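Local coordinates for orotidine 5'-phosphate decarboxylase (Sulfolobus solfataricus, PDB 4DBD), which probably catalyses the decarboxylation of orotidine 5'-monophosphate to uridine 5'-monophosphate, the last step of de novo UMP biosynthesis, at residues 9-14 and 32-37; 25-30 and 52-57; 56-61 and 76-81; 105-110 and 135-140. All coordinates share one frame; numbering follows the deposited sequence.

Interaction 1: 9-14 and 32-37; sequences AMDKPL and GLPLVL
Leu35 reaches from the first turn of helix 33-39 into the bend that the chain makes after strand residues 9-10, and its side chain has the largest single share of this contact. Its CB lies 3.4 Å from Met10 O, a buried carbonyl oxygen that finds no hydrogen-bond partner in the model. From there CG stands anti to the backbone N (chi1 -180°), which carries the branch point past that oxygen and divides the two methyls between different neighbours. CD1 runs past the Pro13 ring, 3.7 Å from Pro13 N and 3.9 Å from Pro13 CG. CD2 turns to Met10, whose chain bends at its last torsion and brings the terminal methyl CE to within 3.7 Å of CD2. Helix 41-48 closes over the same cluster through Thr44 on Leu35 and Leu47 on Met10.

Beside this apolar cluster lie polar atoms. Asp11 O sits 3.4 Å from Pro34 CB, while Asp11 OD1 comes to 3.8 Å from Gly32 CA, just before the helix begins. No hydrogen bond crosses between the segments; the contact is one of packing. Asp11 probably binds the substrate, and its side chain comes to about 4 Å from a bound sulfate, probably from the crystallisation liquor. Joining the end of one barrel strand to the helix that follows the next, the contact belongs to the C-terminal rim of the TIM barrel, where active sites of this fold lie.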
loop_
_atom_site.group_PDB
_atom_site.type_symbol
_atom_site.label_atom_id
_atom_site.label_comp_id
_atom_site.label_asym_id
_atom_site.label_seq_id
_atom_site.Cartn_x
_atom_site.Cartn_y
_atom_site.Cartn_z
ATOM N N ALA A 9 4.267 16.393 3.603
ATOM C CA ALA A 9 3.733 15.277 2.832
ATOM C C ALA A 9 3.682 15.719 1.391
ATOM O O ALA A 9 2.730 16.388 0.966
ATOM C CB ALA A 9 2.348 14.866 3.330
ATOM N N MET A 10 4.726 15.391 0.640
ATOM C CA MET A 10 4.779 15.830 -0.744
ATOM C C MET A 10 4.034 14.860 -1.638
ATOM O O MET A 10 4.623 13.949 -2.219
ATOM C CB MET A 10 6.221 16.030 -1.215
ATOM C CG MET A 10 6.298 16.720 -2.558
ATOM S SD MET A 10 7.865 17.575 -2.812
ATOM C CE MET A 10 8.999 16.184 -2.773
ATOM N N ASP A 11 2.727 15.070 -1.737
ATOM C CA ASP A 11 1.860 14.240 -2.563
ATOM C C ASP A 11 1.506 14.969 -3.861
ATOM O O ASP A 11 0.800 14.434 -4.720
ATOM C CB ASP A 11 0.593 13.886 -1.778
ATOM C CG ASP A 11 0.885 13.031 -0.566
ATOM O OD1 ASP A 11 1.648 12.041 -0.701
ATOM O OD2 ASP A 11 0.356 13.348 0.525
ATOM N N LYS A 12 1.991 16.203 -3.981
ATOM C CA LYS A 12 2.012 16.927 -5.247
ATOM C C LYS A 12 3.405 17.509 -5.411
ATOM O O LYS A 12 4.048 17.862 -4.419
ATOM C CB LYS A 12 0.994 18.065 -5.244
ATOM C CG LYS A 12 -0.420 17.669 -5.615
ATOM C CD LYS A 12 -1.270 18.927 -5.702
ATOM C CE LYS A 12 -2.675 18.651 -6.200
ATOM N NZ LYS A 12 -3.460 19.921 -6.194
ATOM N N PRO A 13 3.875 17.623 -6.664
ATOM C CA PRO A 13 5.202 18.172 -6.956
ATOM C C PRO A 13 5.407 19.592 -6.429
ATOM O O PRO A 13 4.534 20.449 -6.601
ATOM C CB PRO A 13 5.237 18.178 -8.489
ATOM C CG PRO A 13 4.318 17.064 -8.885
ATOM C CD PRO A 13 3.209 17.108 -7.873
ATOM N N LEU A 14 6.540 19.816 -5.769
ATOM C CA LEU A 14 7.025 21.162 -5.479
ATOM C C LEU A 14 8.388 21.332 -6.157
ATOM O O LEU A 14 9.125 20.363 -6.328
ATOM C CB LEU A 14 7.151 21.397 -3.974
ATOM C CG LEU A 14 5.856 21.658 -3.203
ATOM C CD1 LEU A 14 6.157 22.124 -1.787
ATOM C CD2 LEU A 14 5.015 22.700 -3.921
ATOM N N GLY A 32 5.117 10.193 -1.295
ATOM C CA GLY A 32 4.058 9.220 -1.495
ATOM C C GLY A 32 3.947 8.670 -2.902
ATOM O O GLY A 32 4.684 9.077 -3.806
ATOM N N LEU A 33 3.021 7.735 -3.095
ATOM C CA LEU A 33 2.755 7.200 -4.428
ATOM C C LEU A 33 2.217 8.252 -5.404
ATOM O O LEU A 33 2.546 8.221 -6.598
ATOM C CB LEU A 33 1.794 6.012 -4.356
ATOM C CG LEU A 33 2.466 4.641 -4.324
ATOM C CD1 LEU A 33 1.491 3.575 -3.841
ATOM C CD2 LEU A 33 3.032 4.298 -5.705
ATOM N N PRO A 34 1.386 9.192 -4.915
ATOM C CA PRO A 34 0.893 10.185 -5.878
ATOM C C PRO A 34 2.026 10.942 -6.567
ATOM O O PRO A 34 1.922 11.240 -7.770
ATOM C CB PRO A 34 0.085 11.135 -5.004
ATOM C CG PRO A 34 -0.406 10.252 -3.865
ATOM C CD PRO A 34 0.748 9.335 -3.589
ATOM N N LEU A 35 3.086 11.256 -5.825
ATOM C CA LEU A 35 4.218 11.994 -6.389
ATOM C C LEU A 35 4.993 11.126 -7.354
ATOM O O LEU A 35 5.273 11.530 -8.492
ATOM C CB LEU A 35 5.156 12.482 -5.283
ATOM C CG LEU A 35 6.379 13.271 -5.759
ATOM C CD1 LEU A 35 5.947 14.633 -6.260
ATOM C CD2 LEU A 35 7.402 13.433 -4.656
ATOM N N VAL A 36 5.348 9.927 -6.902
ATOM C CA VAL A 36 6.123 9.016 -7.734
ATOM C C VAL A 36 5.389 8.680 -9.037
ATOM O O VAL A 36 6.013 8.568 -10.083
ATOM C CB VAL A 36 6.501 7.747 -6.957
ATOM C CG1 VAL A 36 7.225 6.755 -7.859
ATOM C CG2 VAL A 36 7.375 8.108 -5.759
ATOM N N LEU A 37 4.065 8.555 -8.987
ATOM C CA LEU A 37 3.294 8.330 -10.215
ATOM C C LEU A 37 3.131 9.598 -11.085
ATOM O O LEU A 37 2.938 9.503 -12.297
ATOM C CB LEU A 37 1.925 7.716 -9.904
ATOM C CG LEU A 37 1.930 6.393 -9.133
ATOM C CD1 LEU A 37 0.513 5.975 -8.799
ATOM C CD2 LEU A 37 2.642 5.280 -9.907
#

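Interaction 2: 25-30 and 52-57; sequences ELYGIK and DVEEII
Leu26 opens the approach of segment 25-30 to segment 52-57 with a loose apolar touch of its CB on Val53 CG1. Tyr27 is far more engaged. Its CG lies anti to the backbone N (chi1 169°), which lays the ring across the start of the neighbouring strand: Glu54 CB packs over one ring face, 3.4 Å from Tyr27 CE1, and Tyr27 OH donates to Glu55 OE1 at 3.0 Å. That oxygen, which Lys137 also meets in a salt bridge, lies at the ring edge, in the ring plane, and is met on its anti side, 25° out of the carboxylate plane. The backbone ladder starts here, where Glu55 N bonds to Tyr27 O at 3.3 Å.

Gly28 brings its CA to 3.0 Å from Glu55 O, a close passage of the two backbones. Ile29 then supplies both further rungs: its N donates to Glu55 O at 3.0 Å, and its O receives Ile57 N at 2.9 Å in a nearly straight bond. Lys30 CG passes near Ile57 CG2, but the amine bends away to a salt bridge with Asp59; Lys30 probably binds substrate.

Residues 28-30 and 55-57 run parallel, their axes 7° apart. Strand 28-32 has strand 6-10 on its other flank, with Tyr27 also stacked on Tyr183, and strand 55-62 continues the barrel to strand 81-85, where Ser81 OG lies doubtfully close to the other oxygen of Glu55.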
loop_
_atom_site.group_PDB
_atom_site.type_symbol
_atom_site.label_atom_id
_atom_site.label_comp_id
_atom_site.label_asym_id
_atom_site.label_seq_id
_atom_site.Cartn_x
_atom_site.Cartn_y
_atom_site.Cartn_z
ATOM N N GLU A 25 13.799 24.224 7.470
ATOM C CA GLU A 25 12.588 24.534 8.223
ATOM C C GLU A 25 11.585 23.390 8.151
ATOM O O GLU A 25 10.377 23.589 8.322
ATOM C CB GLU A 25 11.980 25.834 7.732
ATOM C CG GLU A 25 12.822 27.018 8.127
ATOM C CD GLU A 25 12.562 28.221 7.265
ATOM O OE1 GLU A 25 11.615 28.973 7.582
ATOM O OE2 GLU A 25 13.302 28.410 6.275
ATOM N N LEU A 26 12.113 22.198 7.893
ATOM C CA LEU A 26 11.364 20.955 7.974
ATOM C C LEU A 26 12.209 19.991 8.764
ATOM O O LEU A 26 13.440 20.085 8.739
ATOM C CB LEU A 26 11.142 20.355 6.586
ATOM C CG LEU A 26 10.133 21.016 5.655
ATOM C CD1 LEU A 26 10.161 20.361 4.286
ATOM C CD2 LEU A 26 8.745 20.927 6.258
ATOM N N TYR A 27 11.573 19.061 9.467
ATOM C CA TYR A 27 12.316 17.928 9.992
ATOM C C TYR A 27 12.548 16.903 8.888
ATOM O O TYR A 27 13.623 16.301 8.789
ATOM C CB TYR A 27 11.582 17.267 11.146
ATOM C CG TYR A 27 12.196 15.944 11.511
ATOM C CD1 TYR A 27 13.336 15.880 12.303
ATOM C CD2 TYR A 27 11.651 14.755 11.052
ATOM C CE1 TYR A 27 13.905 14.672 12.636
ATOM C CE2 TYR A 27 12.217 13.536 11.383
ATOM C CZ TYR A 27 13.344 13.503 12.174
ATOM O OH TYR A 27 13.913 12.302 12.511
ATOM N N GLY A 28 11.526 16.704 8.061
ATOM C CA GLY A 28 11.585 15.695 7.025
ATOM C C GLY A 28 10.603 15.960 5.905
ATOM O O GLY A 28 9.790 16.899 5.950
ATOM N N ILE A 29 10.675 15.110 4.891
ATOM C CA ILE A 29 9.780 15.159 3.757
ATOM C C ILE A 29 9.286 13.737 3.546
ATOM O O ILE A 29 10.084 12.793 3.533
ATOM C CB ILE A 29 10.520 15.610 2.496
ATOM C CG1 ILE A 29 10.952 17.067 2.642
ATOM C CG2 ILE A 29 9.650 15.398 1.270
ATOM C CD1 ILE A 29 11.957 17.514 1.606
ATOM N N LYS A 30 7.975 13.585 3.407
ATOM C CA LYS A 30 7.362 12.273 3.229
ATOM C C LYS A 30 6.870 12.151 1.786
ATOM O O LYS A 30 5.973 12.877 1.351
ATOM C CB LYS A 30 6.209 12.057 4.220
ATOM C CG LYS A 30 5.604 10.648 4.182
ATOM C CD LYS A 30 4.483 10.473 5.207
ATOM C CE LYS A 30 3.180 11.127 4.768
ATOM N NZ LYS A 30 2.512 10.404 3.657
ATOM N N ASP A 52 18.869 18.884 2.397
ATOM C CA ASP A 52 19.378 18.606 3.731
ATOM C C ASP A 52 18.264 18.621 4.773
ATOM O O ASP A 52 18.081 19.608 5.496
ATOM C CB ASP A 52 20.464 19.609 4.133
ATOM C CG ASP A 52 20.993 19.361 5.542
ATOM O OD1 ASP A 52 21.248 18.184 5.889
ATOM O OD2 ASP A 52 21.144 20.337 6.307
ATOM N N VAL A 53 17.520 17.524 4.841
ATOM C CA VAL A 53 16.558 17.332 5.911
ATOM C C VAL A 53 16.969 16.104 6.707
ATOM O O VAL A 53 17.707 15.251 6.206
ATOM C CB VAL A 53 15.111 17.201 5.373
ATOM C CG1 VAL A 53 14.677 18.502 4.720
ATOM C CG2 VAL A 53 15.006 16.054 4.386
ATOM N N GLU A 54 16.525 16.026 7.956
ATOM C CA GLU A 54 16.867 14.891 8.794
ATOM C C GLU A 54 16.358 13.593 8.174
ATOM O O GLU A 54 17.080 12.595 8.139
ATOM C CB GLU A 54 16.300 15.064 10.209
ATOM C CG GLU A 54 16.739 16.351 10.907
ATOM C CD GLU A 54 18.199 16.322 11.315
ATOM O OE1 GLU A 54 18.637 15.294 11.877
ATOM O OE2 GLU A 54 18.910 17.326 11.072
ATOM N N GLU A 55 15.125 13.607 7.677
ATOM C CA GLU A 55 14.515 12.375 7.180
ATOM C C GLU A 55 13.802 12.507 5.841
ATOM O O GLU A 55 12.954 13.383 5.637
ATOM C CB GLU A 55 13.565 11.755 8.224
ATOM C CG GLU A 55 14.254 10.850 9.238
ATOM C CD GLU A 55 13.319 9.809 9.850
ATOM O OE1 GLU A 55 13.268 9.707 11.096
ATOM O OE2 GLU A 55 12.646 9.080 9.090
ATOM N N ILE A 56 14.168 11.620 4.923
ATOM C CA ILE A 56 13.382 11.403 3.725
ATOM C C ILE A 56 12.637 10.093 3.944
ATOM O O ILE A 56 13.240 9.012 4.038
ATOM C CB ILE A 56 14.245 11.401 2.450
ATOM C CG1 ILE A 56 14.883 12.781 2.263
ATOM C CG2 ILE A 56 13.418 11.026 1.232
ATOM C CD1 ILE A 56 15.833 12.853 1.113
ATOM N N ILE A 57 11.319 10.211 4.096
ATOM C CA ILE A 57 10.480 9.062 4.385
ATOM C C ILE A 57 9.671 8.707 3.155
ATOM O O ILE A 57 9.031 9.565 2.552
ATOM C CB ILE A 57 9.501 9.357 5.544
ATOM C CG1 ILE A 57 10.261 9.852 6.768
ATOM C CG2 ILE A 57 8.666 8.110 5.880
ATOM C CD1 ILE A 57 9.343 10.307 7.908
#

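Interaction 3: 56-61 and 76-81; sequences IIVDFK and LSFANS
Ile56 and Asn80 grip each other by both ends of one backbone unit, an unusual feature in a contact that is otherwise the start of a parallel strand pairing. Ile56 N donates to the side-chain oxygen Asn80 OD1 at 2.8 Å, the donor lying in the carbonyl plane, on a lone pair of OD1, while Ile56 O takes Asn80 N at 2.8 Å. The same carbonyl also receives Ser81 N at 3.2 Å, so two consecutive amides converge on one oxygen. Asn80 CG lies beside its own backbone N (chi1 -53°), which turns OD1 back toward the strand; the side chain thus does the work that a backbone carbonyl would do in a regular ladder. Beyond it the regular pattern takes over, with Val58 N bonded to Ser81 O at 2.9 Å.

Alongside these bonds lies an apolar layer. Val58 divides its methyls: CG2 is pressed to 3.4 Å from Ala79 CB, tighter than a usual van der Waals contact, and also meets the Phe78 ring, while CG1 reaches 3.9 Å to Leu76 CD1. Ile56 CG2 comes up to the edge of the Phe78 ring. Farther along, Leu76 CD1 meets Phe60 CE2 at 3.6 Å.

Asp59 points away from the loop, and Lys61 takes no part in this packing; both are probably catalytic, and their salt bridge is extended by Lys30 and by Asp64 of the second subunit. Helix 41-48 packs on Ile56 and Phe78, helix 33-39 on Phe60, and strand 81-85 continues the same pairing, Val58 next bonding with Ile83.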
loop_
_atom_site.group_PDB
_atom_site.type_symbol
_atom_site.label_atom_id
_atom_site.label_comp_id
_atom_site.label_asym_id
_atom_site.label_seq_id
_atom_site.Cartn_x
_atom_site.Cartn_y
_atom_site.Cartn_z
ATOM N N ILE A 56 14.168 11.620 4.923
ATOM C CA ILE A 56 13.382 11.403 3.725
ATOM C C ILE A 56 12.637 10.093 3.944
ATOM O O ILE A 56 13.240 9.012 4.038
ATOM C CB ILE A 56 14.245 11.401 2.450
ATOM C CG1 ILE A 56 14.883 12.781 2.263
ATOM C CG2 ILE A 56 13.418 11.026 1.232
ATOM C CD1 ILE A 56 15.833 12.853 1.113
ATOM N N ILE A 57 11.319 10.211 4.096
ATOM C CA ILE A 57 10.480 9.062 4.385
ATOM C C ILE A 57 9.671 8.707 3.155
ATOM O O ILE A 57 9.031 9.565 2.552
ATOM C CB ILE A 57 9.501 9.357 5.544
ATOM C CG1 ILE A 57 10.261 9.852 6.768
ATOM C CG2 ILE A 57 8.666 8.110 5.880
ATOM C CD1 ILE A 57 9.343 10.307 7.908
ATOM N N VAL A 58 9.715 7.440 2.762
ATOM C CA VAL A 58 8.871 6.986 1.673
ATOM C C VAL A 58 7.645 6.334 2.310
ATOM O O VAL A 58 7.773 5.453 3.168
ATOM C CB VAL A 58 9.601 5.996 0.737
ATOM C CG1 VAL A 58 8.585 5.249 -0.105
ATOM C CG2 VAL A 58 10.588 6.755 -0.152
ATOM N N ASP A 59 6.467 6.812 1.912
ATOM C CA ASP A 59 5.208 6.287 2.436
ATOM C C ASP A 59 4.365 5.724 1.291
ATOM O O ASP A 59 3.595 6.440 0.651
ATOM C CB ASP A 59 4.438 7.371 3.212
ATOM C CG ASP A 59 3.163 6.850 3.796
ATOM O OD1 ASP A 59 3.004 5.607 3.807
ATOM O OD2 ASP A 59 2.327 7.659 4.259
ATOM N N PHE A 60 4.541 4.431 1.031
ATOM C CA PHE A 60 3.675 3.706 0.125
ATOM C C PHE A 60 2.728 2.819 0.941
ATOM O O PHE A 60 2.147 1.864 0.403
ATOM C CB PHE A 60 4.499 2.824 -0.817
ATOM C CG PHE A 60 5.302 3.589 -1.833
ATOM C CD1 PHE A 60 5.283 4.976 -1.874
ATOM C CD2 PHE A 60 6.071 2.908 -2.761
ATOM C CE1 PHE A 60 6.024 5.667 -2.815
ATOM C CE2 PHE A 60 6.813 3.593 -3.708
ATOM C CZ PHE A 60 6.785 4.980 -3.735
ATOM N N LYS A 61 2.588 3.133 2.234
ATOM C CA LYS A 61 1.697 2.393 3.130
ATOM C C LYS A 61 1.862 0.899 2.928
ATOM O O LYS A 61 0.884 0.171 2.706
ATOM C CB LYS A 61 0.243 2.784 2.897
ATOM C CG LYS A 61 -0.128 4.208 3.345
ATOM C CD LYS A 61 0.093 4.403 4.845
ATOM C CE LYS A 61 -0.626 5.665 5.353
ATOM N NZ LYS A 61 -0.156 6.933 4.688
ATOM N N LEU A 76 14.005 2.013 -3.775
ATOM C CA LEU A 76 13.781 3.334 -3.189
ATOM C C LEU A 76 14.883 3.704 -2.192
ATOM O O LEU A 76 14.624 4.355 -1.177
ATOM C CB LEU A 76 12.407 3.374 -2.496
ATOM C CG LEU A 76 11.209 2.931 -3.334
ATOM C CD1 LEU A 76 10.047 2.476 -2.443
ATOM C CD2 LEU A 76 10.751 4.016 -4.296
ATOM N N SER A 77 16.116 3.306 -2.498
ATOM C CA SER A 77 17.237 3.457 -1.569
ATOM C C SER A 77 17.614 4.904 -1.231
ATOM O O SER A 77 18.407 5.145 -0.324
ATOM C CB SER A 77 18.459 2.717 -2.110
ATOM O OG SER A 77 18.649 3.006 -3.482
ATOM N N PHE A 78 17.056 5.871 -1.945
ATOM C CA PHE A 78 17.353 7.269 -1.635
ATOM C C PHE A 78 16.741 7.647 -0.283
ATOM O O PHE A 78 17.181 8.589 0.371
ATOM C CB PHE A 78 16.850 8.196 -2.737
ATOM C CG PHE A 78 15.371 8.129 -2.957
ATOM C CD1 PHE A 78 14.503 8.911 -2.206
ATOM C CD2 PHE A 78 14.844 7.274 -3.908
ATOM C CE1 PHE A 78 13.140 8.846 -2.417
ATOM C CE2 PHE A 78 13.483 7.207 -4.120
ATOM C CZ PHE A 78 12.629 7.996 -3.372
ATOM N N ALA A 79 15.739 6.883 0.138
ATOM C CA ALA A 79 15.012 7.153 1.380
ATOM C C ALA A 79 15.784 6.743 2.627
ATOM O O ALA A 79 16.495 5.733 2.628
ATOM C CB ALA A 79 13.669 6.442 1.357
ATOM N N ASN A 80 15.626 7.512 3.700
ATOM C CA ASN A 80 16.152 7.110 5.007
ATOM C C ASN A 80 15.210 6.145 5.733
ATOM O O ASN A 80 15.656 5.306 6.519
ATOM C CB ASN A 80 16.361 8.336 5.914
ATOM C CG ASN A 80 17.191 9.409 5.268
ATOM O OD1 ASN A 80 16.688 10.480 4.930
ATOM N ND2 ASN A 80 18.481 9.132 5.085
ATOM N N SER A 81 13.909 6.290 5.486
ATOM C CA SER A 81 12.896 5.607 6.286
ATOM C C SER A 81 11.706 5.216 5.429
ATOM O O SER A 81 11.474 5.812 4.382
ATOM C CB SER A 81 12.402 6.534 7.405
ATOM O OG SER A 81 13.483 7.105 8.121
#

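Interaction 4: 105-110 and 135-140; sequences SKNLYL and SPKGIV
The beta-alpha-beta unit made of strand 107-113, helix 124-134 and strand 138-141 is closed by this contact, in which Tyr109 and Lys137 lie side by side at the N-terminal end of the barrel, Tyr109 facing inward, while Leu110 and Pro136 meet on the outer face. The Tyr109 ring lies against Gly138: Tyr109 CD1 is 3.4 Å from Gly138 CA, and Gly138 N sits over one ring face, offset toward the rim. With no side chain at Gly138, the ring can lie directly on the backbone. Lys137 runs alongside the ring, its CG anti to the backbone N (chi1 166°) and its chain bent farther out, so that NZ ends 2.9 Å from Tyr109 OH. Lys137 NZ forms a salt bridge with Glu55, and Tyr109 OH lies doubtfully close to the same carboxylate. The aliphatic part of Lys137 also passes Asn107, whose OD1 is 3.8 Å from Lys137 CD.

On the outer face Leu110 crosses the proline ring at about a right angle, Leu110 CD1 lying 3.8 Å from Pro136 CG. The backbone ladder runs from Gly138 N to Leu108 O at 3.3 Å, through Leu110 N to Gly138 O at 3.0 Å, to Val140 N on Leu110 O at 2.8 Å. Before the ladder begins, a water accepts from Leu108 N and, weakly, from Lys137 N, linking the two segments.

The short strands 107-110 and 138-140 cross at -34°. Polar groups inside and aliphatic ones outside, with Leu108 and Leu110 turned to helix 90-103, form the layering of a TIM barrel wall.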
loop_
_atom_site.group_PDB
_atom_site.type_symbol
_atom_site.label_atom_id
_atom_site.label_comp_id
_atom_site.label_asym_id
_atom_site.label_seq_id
_atom_site.Cartn_x
_atom_site.Cartn_y
_atom_site.Cartn_z
ATOM N N SER A 105 20.478 -0.210 6.647
ATOM C CA SER A 105 20.549 1.043 7.420
ATOM C C SER A 105 19.356 1.957 7.190
ATOM O O SER A 105 19.515 3.183 7.065
ATOM C CB SER A 105 21.849 1.811 7.131
ATOM O OG SER A 105 22.978 1.134 7.663
ATOM N N LYS A 106 18.169 1.365 7.124
ATOM C CA LYS A 106 16.939 2.142 6.944
ATOM C C LYS A 106 16.074 2.045 8.195
ATOM O O LYS A 106 16.119 1.047 8.907
ATOM C CB LYS A 106 16.161 1.606 5.739
ATOM C CG LYS A 106 16.972 1.551 4.459
ATOM C CD LYS A 106 17.451 2.942 4.073
ATOM C CE LYS A 106 18.229 2.913 2.761
ATOM N NZ LYS A 106 18.773 4.255 2.423
ATOM N N ASN A 107 15.293 3.092 8.457
ATOM C CA ASN A 107 14.338 3.086 9.559
ATOM C C ASN A 107 12.956 2.616 9.100
ATOM O O ASN A 107 12.560 2.846 7.949
ATOM C CB ASN A 107 14.187 4.493 10.150
ATOM C CG ASN A 107 15.488 5.060 10.670
ATOM O OD1 ASN A 107 16.218 4.408 11.415
ATOM N ND2 ASN A 107 15.783 6.296 10.280
ATOM N N LEU A 108 12.214 1.991 10.013
ATOM C CA LEU A 108 10.838 1.576 9.754
ATOM C C LEU A 108 9.893 2.344 10.669
ATOM O O LEU A 108 10.151 2.478 11.864
ATOM C CB LEU A 108 10.672 0.059 10.000
ATOM C CG LEU A 108 9.293 -0.583 9.819
ATOM C CD1 LEU A 108 8.769 -0.390 8.391
ATOM C CD2 LEU A 108 9.300 -2.069 10.206
ATOM N N TYR A 109 8.824 2.879 10.085
ATOM C CA TYR A 109 7.718 3.480 10.837
ATOM C C TYR A 109 6.473 2.648 10.566
ATOM O O TYR A 109 6.173 2.351 9.405
ATOM C CB TYR A 109 7.464 4.908 10.350
ATOM C CG TYR A 109 8.496 5.906 10.810
ATOM C CD1 TYR A 109 8.237 6.751 11.879
ATOM C CD2 TYR A 109 9.726 6.012 10.171
ATOM C CE1 TYR A 109 9.174 7.670 12.308
ATOM C CE2 TYR A 109 10.673 6.938 10.593
ATOM C CZ TYR A 109 10.386 7.757 11.664
ATOM O OH TYR A 109 11.307 8.673 12.102
ATOM N N LEU A 110 5.734 2.283 11.617
ATOM C CA LEU A 110 4.535 1.468 11.428
ATOM C C LEU A 110 3.263 2.276 11.673
ATOM O O LEU A 110 3.184 3.068 12.609
ATOM C CB LEU A 110 4.550 0.247 12.341
ATOM C CG LEU A 110 5.636 -0.806 12.126
ATOM C CD1 LEU A 110 5.477 -1.914 13.155
ATOM C CD2 LEU A 110 5.569 -1.375 10.695
ATOM N N SER A 135 9.467 -3.507 16.943
ATOM C CA SER A 135 10.299 -2.449 17.504
ATOM C C SER A 135 10.824 -1.502 16.424
ATOM O O SER A 135 12.038 -1.369 16.236
ATOM C CB SER A 135 11.456 -3.052 18.312
ATOM O OG SER A 135 12.247 -2.034 18.896
ATOM N N PRO A 136 9.904 -0.839 15.708
ATOM C CA PRO A 136 10.244 0.118 14.649
ATOM C C PRO A 136 10.915 1.369 15.222
ATOM O O PRO A 136 10.885 1.576 16.432
ATOM C CB PRO A 136 8.872 0.477 14.049
ATOM C CG PRO A 136 7.892 0.249 15.204
ATOM C CD PRO A 136 8.447 -0.949 15.931
ATOM N N LYS A 137 11.529 2.178 14.366
ATOM C CA LYS A 137 12.036 3.489 14.776
ATOM C C LYS A 137 10.875 4.354 15.265
ATOM O O LYS A 137 10.992 5.072 16.264
ATOM C CB LYS A 137 12.723 4.180 13.602
ATOM C CG LYS A 137 12.995 5.672 13.822
ATOM C CD LYS A 137 14.403 5.935 14.334
ATOM C CE LYS A 137 14.639 7.435 14.554
ATOM N NZ LYS A 137 13.747 8.269 13.708
ATOM N N GLY A 138 9.750 4.263 14.564
ATOM C CA GLY A 138 8.625 5.142 14.821
ATOM C C GLY A 138 7.278 4.536 14.488
ATOM O O GLY A 138 7.190 3.421 13.955
ATOM N N ILE A 139 6.223 5.282 14.811
ATOM C CA ILE A 139 4.861 4.870 14.513
ATOM C C ILE A 139 4.058 6.072 14.066
ATOM O O ILE A 139 4.331 7.208 14.473
ATOM C CB ILE A 139 4.163 4.203 15.730
ATOM C CG1 ILE A 139 4.234 5.120 16.941
ATOM C CG2 ILE A 139 4.804 2.834 16.028
ATOM C CD1 ILE A 139 3.549 4.549 18.184
ATOM N N VAL A 140 3.071 5.813 13.217
ATOM C CA VAL A 140 2.217 6.857 12.687
ATOM C C VAL A 140 0.909 6.827 13.473
ATOM O O VAL A 140 0.212 5.819 13.464
ATOM C CB VAL A 140 1.927 6.611 11.179
ATOM C CG1 VAL A 140 1.092 7.748 10.592
ATOM C CG2 VAL A 140 3.219 6.443 10.401
HETATM O O HOH W 1 13.510 0.836 12.237
#

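How the interactions relate
From the N terminus, interaction 1 closes the first loop, bringing the end of strand 6-10 to the start of helix 33-39. Interaction 2 crosses it, since segment 25-30 lies within that loop, and joins strands 28-32 and 55-62. Interaction 3 begins on the strand where interaction 2 ends, sharing Ile56 and Ile57, and carries the wall to strand 81-85. Interaction 4 follows in series and adds strands 107-113 and 138-141. Polar links reach it from both: Glu55 to Lys137 ties interactions 2 and 4, and Lys106 meets the carbonyls of Ser77 and Ala79 in interaction 3. Interactions 1 and 4 lie on opposite sides of the chain's centre, their own centres 21 Å apart.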